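PDB 2NQL: Isomerase/lactonizing enzyme from Agrobacterium fabrum str. C58, which belongs to the mandelate racemase/muconate lactonizing enzyme family within the enolase superfamily and is probably a metal-dependent enzyme of that kind. Local coordinates for residues Thr12-Arg17 and Pro47-Ser52; Gly159-Thr164 and Gln343-Glu348. One frame throughout, in Å; residues are numbered along the deposited sequence. Where two conformers were deposited one is given.

Interaction 1 (Thr12-Arg17 and Pro47-Ser52)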
# COMPACT_ATOMS: atom_id res chain seq x y z
N THR A 12 19.99 -7.67 2.81
CA THR A 12 19.69 -6.97 4.06
C THR A 12 20.99 -6.66 4.80
O THR A 12 22.00 -7.36 4.65
CB THR A 12 18.78 -7.78 5.00
OG1 THR A 12 19.33 -9.09 5.17
CG2 THR A 12 17.38 -7.87 4.39
N LEU A 13 20.95 -5.58 5.56
CA LEU A 13 21.99 -5.29 6.57
C LEU A 13 21.27 -5.21 7.90
O LEU A 13 20.38 -4.38 8.08
CB LEU A 13 22.69 -3.96 6.21
CG LEU A 13 23.69 -3.37 7.23
CD1 LEU A 13 24.67 -4.43 7.67
CD2 LEU A 13 24.46 -2.17 6.62
N THR A 14 21.65 -6.09 8.82
CA THR A 14 21.00 -6.18 10.12
C THR A 14 22.09 -5.98 11.17
O THR A 14 23.14 -6.61 11.08
CB THR A 14 20.38 -7.58 10.36
OG1 THR A 14 19.57 -7.94 9.23
CG2 THR A 14 19.49 -7.58 11.60
N GLN A 15 21.83 -5.10 12.13
CA GLN A 15 22.75 -4.87 13.25
C GLN A 15 21.96 -4.62 14.53
O GLN A 15 20.80 -4.15 14.49
CB GLN A 15 23.61 -3.64 12.98
CG GLN A 15 24.63 -3.79 11.83
CD GLN A 15 25.82 -2.91 12.03
OE1 GLN A 15 25.75 -1.70 11.83
NE2 GLN A 15 26.92 -3.50 12.45
N PRO A 16 22.60 -4.88 15.69
CA PRO A 16 21.98 -4.49 16.97
C PRO A 16 21.67 -3.00 17.02
O PRO A 16 22.42 -2.20 16.46
CB PRO A 16 23.08 -4.82 18.00
CG PRO A 16 23.87 -5.91 17.37
CD PRO A 16 23.92 -5.53 15.89
N ARG A 17 20.57 -2.63 17.68
CA ARG A 17 20.25 -1.22 17.95
C ARG A 17 21.31 -0.70 18.93
O ARG A 17 21.78 -1.45 19.81
CB ARG A 17 18.87 -1.09 18.59
CG ARG A 17 17.72 -1.78 17.83
CD ARG A 17 16.48 -0.89 17.74
NE ARG A 17 16.90 0.41 17.23
CZ ARG A 17 16.24 1.55 17.33
NH1 ARG A 17 16.79 2.65 16.84
NH2 ARG A 17 15.05 1.59 17.90
N PRO A 47 10.97 -3.50 15.57
CA PRO A 47 12.02 -4.49 15.56
C PRO A 47 12.88 -4.36 16.82
O PRO A 47 12.95 -3.27 17.42
CB PRO A 47 12.87 -4.07 14.36
CG PRO A 47 12.74 -2.57 14.29
CD PRO A 47 11.32 -2.30 14.76
N THR A 48 13.56 -5.45 17.16
CA THR A 48 14.53 -5.46 18.25
C THR A 48 15.97 -5.42 17.70
O THR A 48 16.87 -6.08 18.20
CB THR A 48 14.29 -6.67 19.21
OG1 THR A 48 14.25 -7.89 18.45
CG2 THR A 48 12.95 -6.46 19.98
N PHE A 49 16.15 -4.65 16.63
CA PHE A 49 17.37 -4.68 15.81
C PHE A 49 17.18 -3.56 14.77
O PHE A 49 16.06 -3.06 14.58
CB PHE A 49 17.58 -6.04 15.12
CG PHE A 49 16.34 -6.55 14.46
CD1 PHE A 49 15.96 -6.04 13.21
CD2 PHE A 49 15.52 -7.49 15.10
CE1 PHE A 49 14.76 -6.47 12.59
CE2 PHE A 49 14.32 -7.93 14.50
CZ PHE A 49 13.94 -7.41 13.25
N ASP A 50 18.27 -3.18 14.11
CA ASP A 50 18.20 -2.23 12.99
C ASP A 50 18.36 -3.08 11.74
O ASP A 50 19.15 -4.02 11.73
CB ASP A 50 19.34 -1.24 13.04
CG ASP A 50 19.10 -0.11 14.05
OD1 ASP A 50 17.99 0.02 14.60
OD2 ASP A 50 20.06 0.65 14.27
N ARG A 51 17.59 -2.76 10.69
CA ARG A 51 17.68 -3.57 9.46
C ARG A 51 17.18 -2.72 8.30
O ARG A 51 16.22 -1.98 8.44
CB ARG A 51 16.82 -4.85 9.57
CG ARG A 51 16.99 -5.85 8.40
CD ARG A 51 16.38 -7.21 8.75
NE ARG A 51 14.98 -7.15 9.13
CZ ARG A 51 14.34 -8.15 9.74
NH1 ARG A 51 14.99 -9.27 10.08
NH2 ARG A 51 13.07 -7.99 10.05
N SER A 52 17.84 -2.83 7.15
CA SER A 52 17.31 -2.18 5.96
C SER A 52 17.59 -3.09 4.78
O SER A 52 18.39 -4.04 4.89
CB SER A 52 17.95 -0.81 5.74
OG SER A 52 19.35 -0.92 5.58
O HOH W 1 20.77 -1.26 7.91
O HOH W 2 17.74 -10.10 9.61
O HOH W 3 22.60 -0.36 14.34
O HOH W 4 19.24 -4.83 18.87
O HOH W 5 13.06 -0.36 17.57
O HOH W 6 20.15 2.05 16.56
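T14 faces two flat groups of 47-52: its CG2 approaches the F49 ring obliquely, 4.2 Å from CD1, while its OG1 reaches the edge of the R51 guanidinium through a water lying in that group's plane. One face of the guanidinium is covered by F49, whose CE1 stands 3.3 Å above the plane and over its centre; P47 CB lies over one face of the F49 ring, offset toward the rim. T14 and R51 form a non-hydrogen-bonded antiparallel pair, and their side chains run side by side, with OG1 of T14 3.3 Å from CD of R51. Beyond the pair, R51 NE and NH2 bond the carbonyls of G71 and I72.

A second pair of flat groups, the R17 guanidinium and the D50 carboxylate, has planes 47° apart. R17 leaves the backbone with CG beside its own N and 3.5 Å from F49 N; bends at chi2 and chi3 (51°) then carry NE to 2.9 Å from D50 OD1. The N-H points poorly at that oxygen (123°), so the hydrogen bond is weak although the salt bridge is close. Waters join R17 NH2 to P47 O and R17 N to T48 O, and Y21 adds a cation-pi contact.

Backbone pairing is better aligned. Q15 and D50 exchange two bonds, Q15 N to D50 O at 2.9 Å and D50 N to Q15 O at 2.7 Å, and L13 and S52 form the next such pair. These join strands 5-15 and 50-59, the middle two in the antiparallel sheet of the enolase-type N-terminal domain, with C-terminal strand 386-387 outermost. The chemistry implies a regular backbone ladder that gives way, past Q15, to side-chain charge and water bridges; the R17-D50 attraction is probably more electrostatic than directional.

Interaction 2 (Gly159-Thr164 and Gln343-Glu348)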
# COMPACT_ATOMS: atom_id res chain seq x y z
N GLY A 159 15.45 12.96 18.36
CA GLY A 159 15.81 11.81 19.19
C GLY A 159 16.45 12.36 20.44
O GLY A 159 17.55 12.92 20.39
N LEU A 160 15.75 12.22 21.56
CA LEU A 160 16.33 12.52 22.86
C LEU A 160 16.24 11.26 23.71
O LEU A 160 15.34 11.16 24.56
CB LEU A 160 15.62 13.72 23.51
CG LEU A 160 15.67 15.08 22.79
CD1 LEU A 160 14.72 16.07 23.44
CD2 LEU A 160 17.10 15.66 22.71
N PRO A 161 17.15 10.28 23.48
CA PRO A 161 17.03 9.01 24.17
C PRO A 161 17.57 9.09 25.60
O PRO A 161 18.64 8.53 25.92
CB PRO A 161 17.86 8.05 23.32
CG PRO A 161 18.89 8.93 22.66
CD PRO A 161 18.31 10.31 22.56
N GLU A 162 16.83 9.80 26.45
CA GLU A 162 17.08 9.76 27.89
C GLU A 162 15.81 9.42 28.68
O GLU A 162 14.69 9.68 28.25
CB GLU A 162 17.72 11.06 28.36
CG GLU A 162 19.24 11.18 28.04
CD GLU A 162 20.11 10.32 28.95
OE1 GLU A 162 19.56 9.64 29.85
OE2 GLU A 162 21.36 10.33 28.79
N ARG A 163 16.02 8.82 29.85
CA ARG A 163 14.92 8.28 30.65
C ARG A 163 14.11 9.38 31.36
O ARG A 163 12.90 9.24 31.55
CB ARG A 163 15.48 7.26 31.66
CG ARG A 163 14.45 6.33 32.26
CD ARG A 163 15.11 5.33 33.25
NE ARG A 163 15.68 5.97 34.45
CZ ARG A 163 16.99 6.12 34.68
NH1 ARG A 163 17.88 5.69 33.81
NH2 ARG A 163 17.42 6.71 35.80
N THR A 164 14.76 10.47 31.75
CA THR A 164 14.08 11.48 32.54
C THR A 164 13.89 12.75 31.74
O THR A 164 14.66 13.04 30.81
CB THR A 164 14.81 11.82 33.87
OG1 THR A 164 16.00 12.56 33.59
CG2 THR A 164 15.15 10.53 34.66
N GLN A 343 19.06 12.39 12.68
CA GLN A 343 19.05 11.38 13.72
C GLN A 343 20.48 11.09 14.12
O GLN A 343 21.10 10.16 13.59
CB GLN A 343 18.41 10.09 13.18
CG GLN A 343 16.94 10.22 12.84
CD GLN A 343 16.05 9.77 13.96
OE1 GLN A 343 15.42 10.58 14.64
NE2 GLN A 343 16.00 8.45 14.18
N HIS A 344 21.01 11.90 15.03
CA HIS A 344 22.40 11.83 15.43
C HIS A 344 22.85 10.43 15.84
O HIS A 344 23.92 9.98 15.46
CB HIS A 344 22.65 12.86 16.54
CG HIS A 344 21.73 12.73 17.71
ND1 HIS A 344 22.07 12.03 18.85
CD2 HIS A 344 20.46 13.17 17.91
CE1 HIS A 344 21.06 12.08 19.71
NE2 HIS A 344 20.08 12.76 19.16
N SER A 345 21.98 9.72 16.57
CA SER A 345 22.26 8.42 17.14
C SER A 345 22.38 7.33 16.09
O SER A 345 22.95 6.29 16.35
CB SER A 345 21.09 8.03 18.03
OG SER A 345 20.88 8.97 19.07
N ILE A 346 21.80 7.58 14.92
CA ILE A 346 21.85 6.62 13.81
C ILE A 346 23.02 6.99 12.88
O ILE A 346 23.81 6.13 12.48
CB ILE A 346 20.51 6.64 12.99
CG1 ILE A 346 19.30 6.29 13.88
CG2 ILE A 346 20.59 5.69 11.77
CD1 ILE A 346 19.36 4.90 14.54
N PHE A 347 23.09 8.28 12.55
CA PHE A 347 24.06 8.82 11.61
C PHE A 347 25.50 8.57 12.06
O PHE A 347 26.32 8.11 11.27
CB PHE A 347 23.80 10.31 11.41
CG PHE A 347 24.62 10.95 10.31
CD1 PHE A 347 24.09 11.10 9.03
CD2 PHE A 347 25.92 11.41 10.55
CE1 PHE A 347 24.83 11.69 8.00
CE2 PHE A 347 26.68 12.01 9.52
CZ PHE A 347 26.14 12.16 8.25
N GLU A 348 25.81 8.92 13.31
CA GLU A 348 27.18 8.80 13.82
C GLU A 348 27.79 7.40 13.70
O GLU A 348 28.82 7.25 13.02
CB GLU A 348 27.35 9.49 15.20
CG GLU A 348 27.12 11.01 15.09
CD GLU A 348 27.16 11.76 16.44
OE1 GLU A 348 26.66 11.24 17.47
OE2 GLU A 348 27.68 12.89 16.43
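A single side-chain-to-backbone bond carries this contact: H344 NE2 donates to G159 O over 2.8 Å, nearly straight at 168°. The acceptor lies at the ring edge, just 6° out of the imidazole plane, whereas the donor is tilted from the plane of the carbonyl. H344 reaches it with CG lodged between its backbone N and carbonyl carbon (chi1 54°), which swings the ring off helix 344-347 toward G159. G159 has positive phi, where a CB would press against the preceding carbonyl O, a conformation that calls for glycine.

Beside the bond the packing is light. P161 CD lies near the ring plane, 4.3 Å from H344 CE1, and P161 CG is 4.1 Å from S345 OG. P161 is the centre of an inverse gamma turn, closed by E162 N to L160 O at 2.8 Å. W175 of helix 165-177 also meets the H344 ring, the planes inclined.

The segments follow strands 152-158 and 340-342, parallel neighbours in the TIM-barrel-like domain, so the bond ties the loop after the first to the short helix after the second. As donor, NE2 carries a proton, and the in-plane acceptor probably restricts rotation of the buried ring.

In the fold
The two contacts lie in different parts of the enolase-type fold. Interaction 1 pairs central strands of the antiparallel sheet, is partly buried, and covers 480 Å²; interaction 2 joins loop and short helix after two barrel strands, is a surface contact, and covers 141 Å². Strand pairing gives the first repeated backbone bonds, supplemented by a salt bridge and waters, whereas the second depends on one imidazole-to-carbonyl bond with sparse proline packing. They share no secondary-structure element, and their centres are 16 Å apart, yet they touch: R17 NH1 of interaction 1 lies 4.1 Å from I346 CD1 of interaction 2, so the R17 side chain, just past the end of strand 5-15, packs on helix 344-347.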